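Local coordinates for protein 2-methyl-3-hydroxypyridine-5-carboxylic acid oxygenase (Mesorhizobium loti, PDB 3ALJ) that probably catalyses the FAD-dependent oxidative opening of the pyridine ring of 2-methyl-3-hydroxypyridine-5-carboxylic acid, a step in the breakdown of vitamin B6, at residues A[166-171]-A[273-278]; A[206-211]-A[246-251]; A[277-282]-A[324-329]. One frame throughout, in Å; residues are numbered along the deposited sequence. Where two conformers were deposited one is given.

Overall arrangement
Going from the N terminus, contact 1 opens first: strand 170-185, which follows helix 161-166, is met by strand 267-275 about a hundred residues later. Contact 2 lies wholly within that long excursion and closes before it, where the loop 206-211 between strands 199-203 and 211-216 meets helix 242-248 and the residues after it; its centre is about 40 Å from that of contact 1. Contact 3 starts where contact 1 ends, with S277 and W278 common to both, closes last, and joins edge strand 279-280 to helix 321-349. R280 ties these two neighbours together by bonding to G167 O. Contacts 2 and 3 sit on opposite sides of the chain's centre, about 47 Å between centres.

Contact 1. Residues A[166-171]-A[273-278]; sequences IGFKQD and TKLDSW
Q170 and L275 face each other as a non-hydrogen-bonded antiparallel pair, followed by the hydrogen-bonded pair D171 with K274. In the latter, D171 N reaches K274 O at 2.9 Å and K274 N returns to D171 O at 3.0 Å. A third backbone bond, D276 N to K169 O, continues the pairing past the end of the regular strand. Between the two pairs, Q170 CA also makes a CH...O contact to K274 O at 3.2 Å.

Q170 and L275 put their side chains on the same face of the sheet, where Q170 CB meets L275 CD2 at 3.5 Å. The amide of Q170 leads away from L275 and turns back to the loop just before its strand: NE2 donates to F168 O at 2.9 Å in a nearly straight bond (170°) and also bonds D164. F168 is the main side chain packed across the contact. With CG anti to its carbonyl carbon (chi1 -79°), the ring is brought up to L275 and S277: CD2 lies 4.2 Å from L275 CD1 and 3.2 Å from S277 O. That carbonyl is buried with no hydrogen-bond partner in the model, and the ring atoms CD2 and CE2 lie near it. R280 adds a cation-pi contact to the same ring. An alanine in place of F168 would probably leave L275 CD1 and S277 O without this cover and R280 without its aromatic partner.

T273 OG1 bonds A292 and D288, joining the other end of the pairing to the chain that follows. In the order across the seven-stranded mixed sheet, 267-275 is an outermost strand. Contact 1 therefore fastens an edge strand by antiparallel pairing to strand 170-185, in a fold consistent with the FAD-dependent aromatic hydroxylases.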
loop_
_atom_site.group_PDB
_atom_site.type_symbol
_atom_site.label_atom_id
_atom_site.label_comp_id
_atom_site.label_asym_id
_atom_site.label_seq_id
_atom_site.Cartn_x
_atom_site.Cartn_y
_atom_site.Cartn_z
ATOM N N ILE A 166 -17.882 -4.134 15.755
ATOM C CA ILE A 166 -17.708 -5.306 16.588
ATOM C C ILE A 166 -16.919 -4.950 17.832
ATOM O O ILE A 166 -17.262 -5.471 18.954
ATOM C CB ILE A 166 -16.980 -6.432 15.757
ATOM C CG1 ILE A 166 -17.905 -6.891 14.680
ATOM C CG2 ILE A 166 -16.472 -7.604 16.680
ATOM C CD1 ILE A 166 -17.269 -7.813 13.622
ATOM N N GLY A 167 -15.862 -4.141 17.709
ATOM C CA GLY A 167 -15.097 -3.772 18.866
ATOM C C GLY A 167 -13.862 -4.587 18.957
ATOM O O GLY A 167 -13.928 -5.782 19.360
ATOM N N PHE A 168 -12.732 -4.021 18.488
ATOM C CA PHE A 168 -11.457 -4.711 18.689
ATOM C C PHE A 168 -10.516 -3.841 19.421
ATOM O O PHE A 168 -10.393 -2.586 19.155
ATOM C CB PHE A 168 -10.803 -4.940 17.263
ATOM C CG PHE A 168 -11.355 -6.058 16.533
ATOM C CD1 PHE A 168 -12.610 -5.899 15.905
ATOM C CD2 PHE A 168 -10.644 -7.290 16.407
ATOM C CE1 PHE A 168 -13.172 -6.997 15.105
ATOM C CE2 PHE A 168 -11.164 -8.363 15.643
ATOM C CZ PHE A 168 -12.460 -8.255 15.007
ATOM N N LYS A 169 -9.895 -4.382 20.456
ATOM C CA LYS A 169 -8.942 -3.631 21.260
ATOM C C LYS A 169 -7.791 -3.257 20.266
ATOM O O LYS A 169 -7.260 -4.091 19.531
ATOM C CB LYS A 169 -8.412 -4.598 22.397
ATOM C CG LYS A 169 -7.402 -3.978 23.307
ATOM C CD LYS A 169 -7.110 -5.081 24.434
ATOM C CE LYS A 169 -5.899 -4.739 25.355
ATOM N NZ LYS A 169 -4.571 -4.843 24.616
ATOM N N GLN A 170 -7.368 -2.033 20.403
ATOM C CA GLN A 170 -6.463 -1.457 19.336
ATOM C C GLN A 170 -5.715 -0.251 19.879
ATOM O O GLN A 170 -6.175 0.460 20.804
ATOM C CB GLN A 170 -7.337 -1.014 18.171
ATOM C CG GLN A 170 -8.314 0.135 18.549
ATOM C CD GLN A 170 -9.319 0.485 17.457
ATOM O OE1 GLN A 170 -9.178 1.498 16.804
ATOM N NE2 GLN A 170 -10.209 -0.406 17.209
ATOM N N ASP A 171 -4.603 0.020 19.194
ATOM C CA ASP A 171 -3.998 1.370 19.241
ATOM C C ASP A 171 -3.971 1.978 17.838
ATOM O O ASP A 171 -3.508 1.266 16.897
ATOM C CB ASP A 171 -2.577 1.386 19.808
ATOM C CG ASP A 171 -2.550 1.096 21.311
ATOM O OD1 ASP A 171 -3.298 1.755 22.125
ATOM O OD2 ASP A 171 -1.736 0.214 21.707
ATOM N N THR A 273 -2.377 1.406 12.731
ATOM C CA THR A 273 -3.362 0.583 13.558
ATOM C C THR A 273 -2.691 -0.696 13.944
ATOM O O THR A 273 -1.973 -1.334 13.160
ATOM C CB THR A 273 -4.736 0.244 12.809
ATOM O OG1 THR A 273 -4.419 -0.407 11.550
ATOM C CG2 THR A 273 -5.435 1.516 12.402
ATOM N N LYS A 274 -2.963 -1.093 15.192
ATOM C CA LYS A 274 -2.471 -2.409 15.626
ATOM C C LYS A 274 -3.564 -3.008 16.551
ATOM O O LYS A 274 -4.067 -2.228 17.396
ATOM C CB LYS A 274 -1.122 -2.385 16.405
ATOM C CG LYS A 274 -0.573 -3.853 16.618
ATOM C CD LYS A 274 0.850 -3.687 17.147
ATOM C CE LYS A 274 1.356 -5.100 17.369
ATOM N NZ LYS A 274 2.857 -4.909 17.819
ATOM N N LEU A 275 -3.917 -4.286 16.306
ATOM C CA LEU A 275 -5.083 -4.883 16.995
ATOM C C LEU A 275 -4.702 -6.118 17.829
ATOM O O LEU A 275 -3.784 -6.797 17.480
ATOM C CB LEU A 275 -6.113 -5.381 15.978
ATOM C CG LEU A 275 -6.756 -4.391 15.007
ATOM C CD1 LEU A 275 -7.918 -5.017 14.171
ATOM C CD2 LEU A 275 -6.905 -3.011 15.309
ATOM N N ASP A 276 -5.530 -6.385 18.842
ATOM C CA ASP A 276 -5.414 -7.608 19.708
ATOM C C ASP A 276 -5.467 -8.866 18.781
ATOM O O ASP A 276 -4.748 -9.878 18.941
ATOM C CB ASP A 276 -6.518 -7.589 20.804
ATOM C CG ASP A 276 -6.441 -8.794 21.738
ATOM O OD1 ASP A 276 -7.420 -9.585 21.754
ATOM O OD2 ASP A 276 -5.417 -8.881 22.437
ATOM N N SER A 277 -6.422 -8.817 17.855
ATOM C CA SER A 277 -6.663 -9.912 16.938
ATOM C C SER A 277 -7.248 -9.430 15.664
ATOM O O SER A 277 -7.685 -8.258 15.633
ATOM C CB SER A 277 -7.550 -11.017 17.605
ATOM O OG SER A 277 -8.866 -10.481 17.679
ATOM N N TRP A 278 -7.272 -10.285 14.659
ATOM C CA TRP A 278 -7.792 -9.879 13.294
ATOM C C TRP A 278 -9.055 -10.561 12.912
ATOM O O TRP A 278 -9.579 -10.361 11.837
ATOM C CB TRP A 278 -6.725 -10.216 12.217
ATOM C CG TRP A 278 -5.468 -9.410 12.332
ATOM C CD1 TRP A 278 -5.159 -8.361 13.193
ATOM C CD2 TRP A 278 -4.317 -9.595 11.524
ATOM N NE1 TRP A 278 -3.848 -7.880 12.947
ATOM C CE2 TRP A 278 -3.351 -8.641 11.914
ATOM C CE3 TRP A 278 -4.022 -10.451 10.477
ATOM C CZ2 TRP A 278 -2.115 -8.524 11.246
ATOM C CZ3 TRP A 278 -2.787 -10.378 9.847
ATOM C CH2 TRP A 278 -1.866 -9.419 10.222
#

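Contact 2. Residues A[206-211]-A[246-251]; sequences WPRVQR and VEMFPF
E247 OE1 is gripped by two nitrogens of R208, NH1 and NH2, each at 2.8 Å, in the conformer described here. The guanidinium approaches end-on and keeps the oxygen near its own plane, but both nitrogens reach OE1 from one face of the carboxylate, whose plane is 37° from that of the guanidinium. On its other edge R208 is held side-on by Q210: NE at 3.0 Å and NH2 at 3.2 Å both donate to Q210 OE1. NH2 thus serves both acceptors, and these four bonds fix the rotation of the group. The amide of Q210 is held in turn, since NE2 bonds V244 O.

M248 packs against this network. Its SD lies 3.5 Å from Q210 OE1 and 3.6 Å from R208 NH2, and the bend at its third torsion (chi3 81°) carries CE to R208 O at 3.3 Å. CE also meets P207 CD at 4.0 Å. Beside them, F249 brings its ring edge to Q210 O, with CZ 3.5 Å away.

P207 follows a cis peptide bond, and its loop joins the antiparallel neighbours 199-203 and 211-216. The contact thus packs the loop of a beta hairpin against helix 242-248 and the residues that follow it, on the part of the fold remote from contact 1.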
loop_
_atom_site.group_PDB
_atom_site.type_symbol
_atom_site.label_atom_id
_atom_site.label_comp_id
_atom_site.label_asym_id
_atom_site.label_seq_id
_atom_site.Cartn_x
_atom_site.Cartn_y
_atom_site.Cartn_z
ATOM N N TRP A 206 19.868 19.996 6.555
ATOM C CA TRP A 206 20.375 21.341 6.533
ATOM C C TRP A 206 20.245 21.841 5.136
ATOM O O TRP A 206 20.499 21.084 4.213
ATOM C CB TRP A 206 21.888 21.351 7.030
ATOM C CG TRP A 206 22.492 22.737 6.982
ATOM C CD1 TRP A 206 22.493 23.628 8.044
ATOM C CD2 TRP A 206 22.996 23.427 5.843
ATOM N NE1 TRP A 206 23.078 24.777 7.623
ATOM C CE2 TRP A 206 23.336 24.744 6.292
ATOM C CE3 TRP A 206 23.254 23.072 4.563
ATOM C CZ2 TRP A 206 23.950 25.680 5.455
ATOM C CZ3 TRP A 206 23.841 24.062 3.659
ATOM C CH2 TRP A 206 24.133 25.347 4.149
ATOM N N PRO A 207 19.884 23.119 4.899
ATOM C CA PRO A 207 19.616 24.175 5.881
ATOM C C PRO A 207 18.185 24.089 6.423
ATOM O O PRO A 207 17.901 24.780 7.406
ATOM C CB PRO A 207 19.807 25.469 5.050
ATOM C CG PRO A 207 19.360 25.073 3.626
ATOM C CD PRO A 207 19.908 23.608 3.499
ATOM N N ARG A 208 17.344 23.180 5.838
ATOM C CA ARG A 208 16.108 22.832 6.530
ATOM C C ARG A 208 15.786 21.392 6.233
ATOM O O ARG A 208 16.454 20.732 5.450
ATOM C CB ARG A 208 14.902 23.641 6.015
ATOM C CG ARG A 208 15.172 25.151 5.955
ATOM C CD ARG A 208 14.120 25.895 5.181
ATOM N NE ARG A 208 14.050 25.476 3.787
ATOM C CZ ARG A 208 14.543 26.147 2.770
ATOM N NH1 ARG A 208 15.231 27.259 3.087
ATOM N NH2 ARG A 208 14.380 25.734 1.504
ATOM N N VAL A 209 14.775 20.868 6.964
ATOM C CA VAL A 209 14.429 19.436 6.907
ATOM C C VAL A 209 13.478 19.350 5.731
ATOM O O VAL A 209 12.253 19.706 5.839
ATOM C CB VAL A 209 13.806 18.990 8.237
ATOM C CG1 VAL A 209 13.450 17.590 8.169
ATOM C CG2 VAL A 209 14.892 19.205 9.384
ATOM N N GLN A 210 13.951 18.792 4.626
ATOM C CA GLN A 210 13.145 18.621 3.428
ATOM C C GLN A 210 13.695 17.400 2.718
ATOM O O GLN A 210 14.922 17.304 2.520
ATOM C CB GLN A 210 13.118 19.802 2.399
ATOM C CG GLN A 210 12.324 21.006 2.961
ATOM C CD GLN A 210 12.338 22.171 1.969
ATOM O OE1 GLN A 210 12.593 23.264 2.437
ATOM N NE2 GLN A 210 12.000 22.038 0.740
ATOM N N ARG A 211 12.806 16.569 2.214
ATOM C CA ARG A 211 13.189 15.349 1.485
ATOM C C ARG A 211 12.294 15.224 0.306
ATOM O O ARG A 211 11.060 15.463 0.409
ATOM C CB ARG A 211 13.001 14.196 2.491
ATOM C CG ARG A 211 13.094 12.760 1.866
ATOM C CD ARG A 211 12.635 11.798 2.956
ATOM N NE ARG A 211 12.694 10.400 2.501
ATOM C CZ ARG A 211 12.119 9.386 3.147
ATOM N NH1 ARG A 211 12.248 8.116 2.687
ATOM N NH2 ARG A 211 11.378 9.606 4.276
ATOM N N VAL A 246 12.213 24.211 -5.026
ATOM C CA VAL A 246 13.297 24.425 -5.999
ATOM C C VAL A 246 14.607 24.845 -5.295
ATOM O O VAL A 246 15.739 24.387 -5.732
ATOM C CB VAL A 246 12.842 25.456 -7.060
ATOM C CG1 VAL A 246 14.074 25.880 -7.996
ATOM C CG2 VAL A 246 11.715 24.877 -7.900
ATOM N N GLU A 247 14.538 25.617 -4.204
ATOM C CA GLU A 247 15.781 26.035 -3.520
ATOM C C GLU A 247 16.600 24.809 -3.087
ATOM O O GLU A 247 17.837 24.837 -3.213
ATOM C CB GLU A 247 15.482 26.919 -2.317
ATOM C CG GLU A 247 16.771 27.228 -1.540
ATOM C CD GLU A 247 16.546 28.151 -0.326
ATOM O OE1 GLU A 247 15.494 28.003 0.403
ATOM O OE2 GLU A 247 17.446 29.020 -0.132
ATOM N N MET A 248 15.935 23.771 -2.547
ATOM C CA MET A 248 16.718 22.649 -2.011
ATOM C C MET A 248 16.797 21.495 -2.983
ATOM O O MET A 248 17.652 20.687 -2.768
ATOM C CB MET A 248 16.223 22.239 -0.563
ATOM C CG MET A 248 16.940 23.180 0.739
ATOM S SD MET A 248 16.055 22.654 2.091
ATOM C CE MET A 248 17.053 21.147 2.278
ATOM N N PHE A 249 16.092 21.531 -4.096
ATOM C CA PHE A 249 16.173 20.480 -5.122
ATOM C C PHE A 249 16.182 21.118 -6.493
ATOM O O PHE A 249 15.322 20.852 -7.351
ATOM C CB PHE A 249 14.988 19.520 -5.001
ATOM C CG PHE A 249 14.845 18.957 -3.579
ATOM C CD1 PHE A 249 14.170 19.674 -2.579
ATOM C CD2 PHE A 249 15.387 17.676 -3.189
ATOM C CE1 PHE A 249 14.055 19.222 -1.284
ATOM C CE2 PHE A 249 15.256 17.177 -1.863
ATOM C CZ PHE A 249 14.610 17.944 -0.882
ATOM N N PRO A 250 17.254 21.912 -6.711
ATOM C CA PRO A 250 17.182 22.709 -7.955
ATOM C C PRO A 250 17.280 21.901 -9.194
ATOM O O PRO A 250 16.742 22.257 -10.231
ATOM C CB PRO A 250 18.382 23.698 -7.760
ATOM C CG PRO A 250 19.346 22.922 -6.875
ATOM C CD PRO A 250 18.360 22.317 -5.790
ATOM N N PHE A 251 17.899 20.725 -9.124
ATOM C CA PHE A 251 18.048 19.799 -10.213
ATOM C C PHE A 251 16.693 19.153 -10.660
ATOM O O PHE A 251 16.618 18.489 -11.726
ATOM C CB PHE A 251 19.079 18.746 -9.853
ATOM C CG PHE A 251 18.940 18.314 -8.443
ATOM C CD1 PHE A 251 19.782 18.872 -7.476
ATOM C CD2 PHE A 251 17.938 17.417 -8.042
ATOM C CE1 PHE A 251 19.589 18.592 -6.092
ATOM C CE2 PHE A 251 17.754 17.121 -6.687
ATOM C CZ PHE A 251 18.536 17.686 -5.708
#

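Contact 3. Residues A[277-282]-A[324-329]; sequences SWTRGK and ALVAWE
Packing of a helix against an edge strand brings W278 and T279 onto L325, W328 and E329 of helix 321-349. Strand 279-280 is an outermost strand, antiparallel to its neighbour 283-285, of the sheet that holds the parallel strands 13-17, 36-40 and 151-154, an arrangement consistent with the Rossmann-type FAD-binding fold.

The polar link is W278 N to E329 OE1 at 2.8 Å, with the N-H well directed (161°) and the donor above the carboxylate plane. E329 reaches it because CG is anti to its backbone N (chi1 -177°) and the chain stays extended beyond. The same side chain lies over W278: CG sits 3.8 Å above the indole plane, toward the rim, while OE2 also stands over a face and is claimed by R333 in a salt bridge. That second partner would probably help hold a negative charge on E329.

W278 also meets W328, whose CH2 lies 3.7 Å from W278 CE3; the six-membered rings have planes 53° apart, an oblique meeting. W328 NE1 bonds N307 O, which ties the indole to helix 300-314.

T279 packs on the helix through its methyl. CG2 lies anti to its carbonyl carbon and is wedged between L325 and the edge of W328, at 3.5 Å from L325 O and 3.8 Å from W328 CZ3; the T279 and L325 side chains run alongside one another, pointing opposite ways. Just past the strand, L325 CD2 meets G281 O and the carbonyl carbon of K282. K282 NZ makes a salt bridge with E322.

A water finishes the polar side: it donates to E329 OE1 at 2.6 Å and lies 2.7 Å from T279 OG1, bridging the two side chains.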
loop_
_atom_site.group_PDB
_atom_site.type_symbol
_atom_site.label_atom_id
_atom_site.label_comp_id
_atom_site.label_asym_id
_atom_site.label_seq_id
_atom_site.Cartn_x
_atom_site.Cartn_y
_atom_site.Cartn_z
ATOM N N SER A 277 -6.422 -8.817 17.855
ATOM C CA SER A 277 -6.663 -9.912 16.938
ATOM C C SER A 277 -7.248 -9.430 15.664
ATOM O O SER A 277 -7.685 -8.258 15.633
ATOM C CB SER A 277 -7.550 -11.017 17.605
ATOM O OG SER A 277 -8.866 -10.481 17.679
ATOM N N TRP A 278 -7.272 -10.285 14.659
ATOM C CA TRP A 278 -7.792 -9.879 13.294
ATOM C C TRP A 278 -9.055 -10.561 12.912
ATOM O O TRP A 278 -9.579 -10.361 11.837
ATOM C CB TRP A 278 -6.725 -10.216 12.217
ATOM C CG TRP A 278 -5.468 -9.410 12.332
ATOM C CD1 TRP A 278 -5.159 -8.361 13.193
ATOM C CD2 TRP A 278 -4.317 -9.595 11.524
ATOM N NE1 TRP A 278 -3.848 -7.880 12.947
ATOM C CE2 TRP A 278 -3.351 -8.641 11.914
ATOM C CE3 TRP A 278 -4.022 -10.451 10.477
ATOM C CZ2 TRP A 278 -2.115 -8.524 11.246
ATOM C CZ3 TRP A 278 -2.787 -10.378 9.847
ATOM C CH2 TRP A 278 -1.866 -9.419 10.222
ATOM N N THR A 279 -9.629 -11.367 13.844
ATOM C CA THR A 279 -10.774 -12.244 13.462
ATOM C C THR A 279 -11.797 -12.245 14.587
ATOM O O THR A 279 -11.467 -12.021 15.767
ATOM C CB THR A 279 -10.330 -13.713 13.273
ATOM O OG1 THR A 279 -9.865 -14.239 14.530
ATOM C CG2 THR A 279 -9.198 -13.776 12.216
ATOM N N ARG A 280 -13.025 -12.481 14.160
ATOM C CA ARG A 280 -14.082 -12.741 15.182
ATOM C C ARG A 280 -15.141 -13.548 14.466
ATOM O O ARG A 280 -15.813 -13.074 13.598
ATOM C CB ARG A 280 -14.585 -11.426 15.796
ATOM C CG ARG A 280 -15.362 -11.686 17.096
ATOM C CD ARG A 280 -14.348 -11.713 18.212
ATOM N NE ARG A 280 -13.502 -10.525 18.245
ATOM C CZ ARG A 280 -13.805 -9.388 18.849
ATOM N NH1 ARG A 280 -12.883 -8.419 18.847
ATOM N NH2 ARG A 280 -14.956 -9.206 19.472
ATOM N N GLY A 281 -15.276 -14.815 14.873
ATOM C CA GLY A 281 -16.227 -15.635 14.161
ATOM C C GLY A 281 -15.923 -15.735 12.664
ATOM O O GLY A 281 -14.824 -16.256 12.283
ATOM N N LYS A 282 -16.889 -15.385 11.835
ATOM C CA LYS A 282 -16.741 -15.456 10.389
ATOM C C LYS A 282 -16.208 -14.116 9.795
ATOM O O LYS A 282 -16.210 -14.036 8.594
ATOM C CB LYS A 282 -18.041 -15.805 9.712
ATOM C CG LYS A 282 -18.587 -17.255 10.136
ATOM C CD LYS A 282 -20.063 -17.378 9.595
ATOM C CE LYS A 282 -20.981 -18.413 10.327
ATOM N NZ LYS A 282 -20.262 -19.640 10.174
ATOM N N ALA A 324 -10.497 -21.699 10.035
ATOM C CA ALA A 324 -9.557 -21.196 8.989
ATOM C C ALA A 324 -9.065 -19.808 9.283
ATOM O O ALA A 324 -7.857 -19.534 9.057
ATOM C CB ALA A 324 -10.144 -21.242 7.629
ATOM N N LEU A 325 -9.945 -18.989 9.797
ATOM C CA LEU A 325 -9.502 -17.613 10.158
ATOM C C LEU A 325 -8.504 -17.534 11.265
ATOM O O LEU A 325 -7.538 -16.748 11.219
ATOM C CB LEU A 325 -10.714 -16.695 10.519
ATOM C CG LEU A 325 -11.383 -16.080 9.242
ATOM C CD1 LEU A 325 -11.539 -16.840 7.978
ATOM C CD2 LEU A 325 -12.749 -15.332 9.613
ATOM N N VAL A 326 -8.688 -18.353 12.337
ATOM C CA VAL A 326 -7.747 -18.406 13.376
ATOM C C VAL A 326 -6.400 -18.982 12.819
ATOM O O VAL A 326 -5.319 -18.451 13.153
ATOM C CB VAL A 326 -8.365 -19.275 14.508
ATOM C CG1 VAL A 326 -7.275 -19.672 15.601
ATOM C CG2 VAL A 326 -9.422 -18.480 15.238
ATOM N N ALA A 327 -6.465 -20.017 11.969
ATOM C CA ALA A 327 -5.180 -20.571 11.505
ATOM C C ALA A 327 -4.460 -19.499 10.657
ATOM O O ALA A 327 -3.236 -19.431 10.679
ATOM C CB ALA A 327 -5.452 -21.799 10.666
ATOM N N TRP A 328 -5.265 -18.758 9.896
ATOM C CA TRP A 328 -4.653 -17.721 9.000
ATOM C C TRP A 328 -3.918 -16.666 9.786
ATOM O O TRP A 328 -2.735 -16.368 9.494
ATOM C CB TRP A 328 -5.785 -17.060 8.270
ATOM C CG TRP A 328 -5.481 -15.716 7.617
ATOM C CD1 TRP A 328 -4.691 -15.485 6.483
ATOM C CD2 TRP A 328 -6.038 -14.441 8.032
ATOM N NE1 TRP A 328 -4.687 -14.100 6.209
ATOM C CE2 TRP A 328 -5.489 -13.486 7.161
ATOM C CE3 TRP A 328 -6.896 -14.020 9.087
ATOM C CZ2 TRP A 328 -5.891 -12.153 7.187
ATOM C CZ3 TRP A 328 -7.225 -12.672 9.163
ATOM C CH2 TRP A 328 -6.650 -11.762 8.263
ATOM N N GLU A 329 -4.563 -16.053 10.773
ATOM C CA GLU A 329 -3.844 -15.088 11.590
ATOM C C GLU A 329 -2.570 -15.649 12.236
ATOM O O GLU A 329 -1.495 -15.047 12.249
ATOM C CB GLU A 329 -4.769 -14.374 12.624
ATOM C CG GLU A 329 -4.079 -13.321 13.445
ATOM C CD GLU A 329 -4.983 -12.641 14.491
ATOM O OE1 GLU A 329 -6.180 -12.835 14.486
ATOM O OE2 GLU A 329 -4.353 -12.010 15.354
HETATM O O HOH W 1 -7.401 -15.036 15.230
#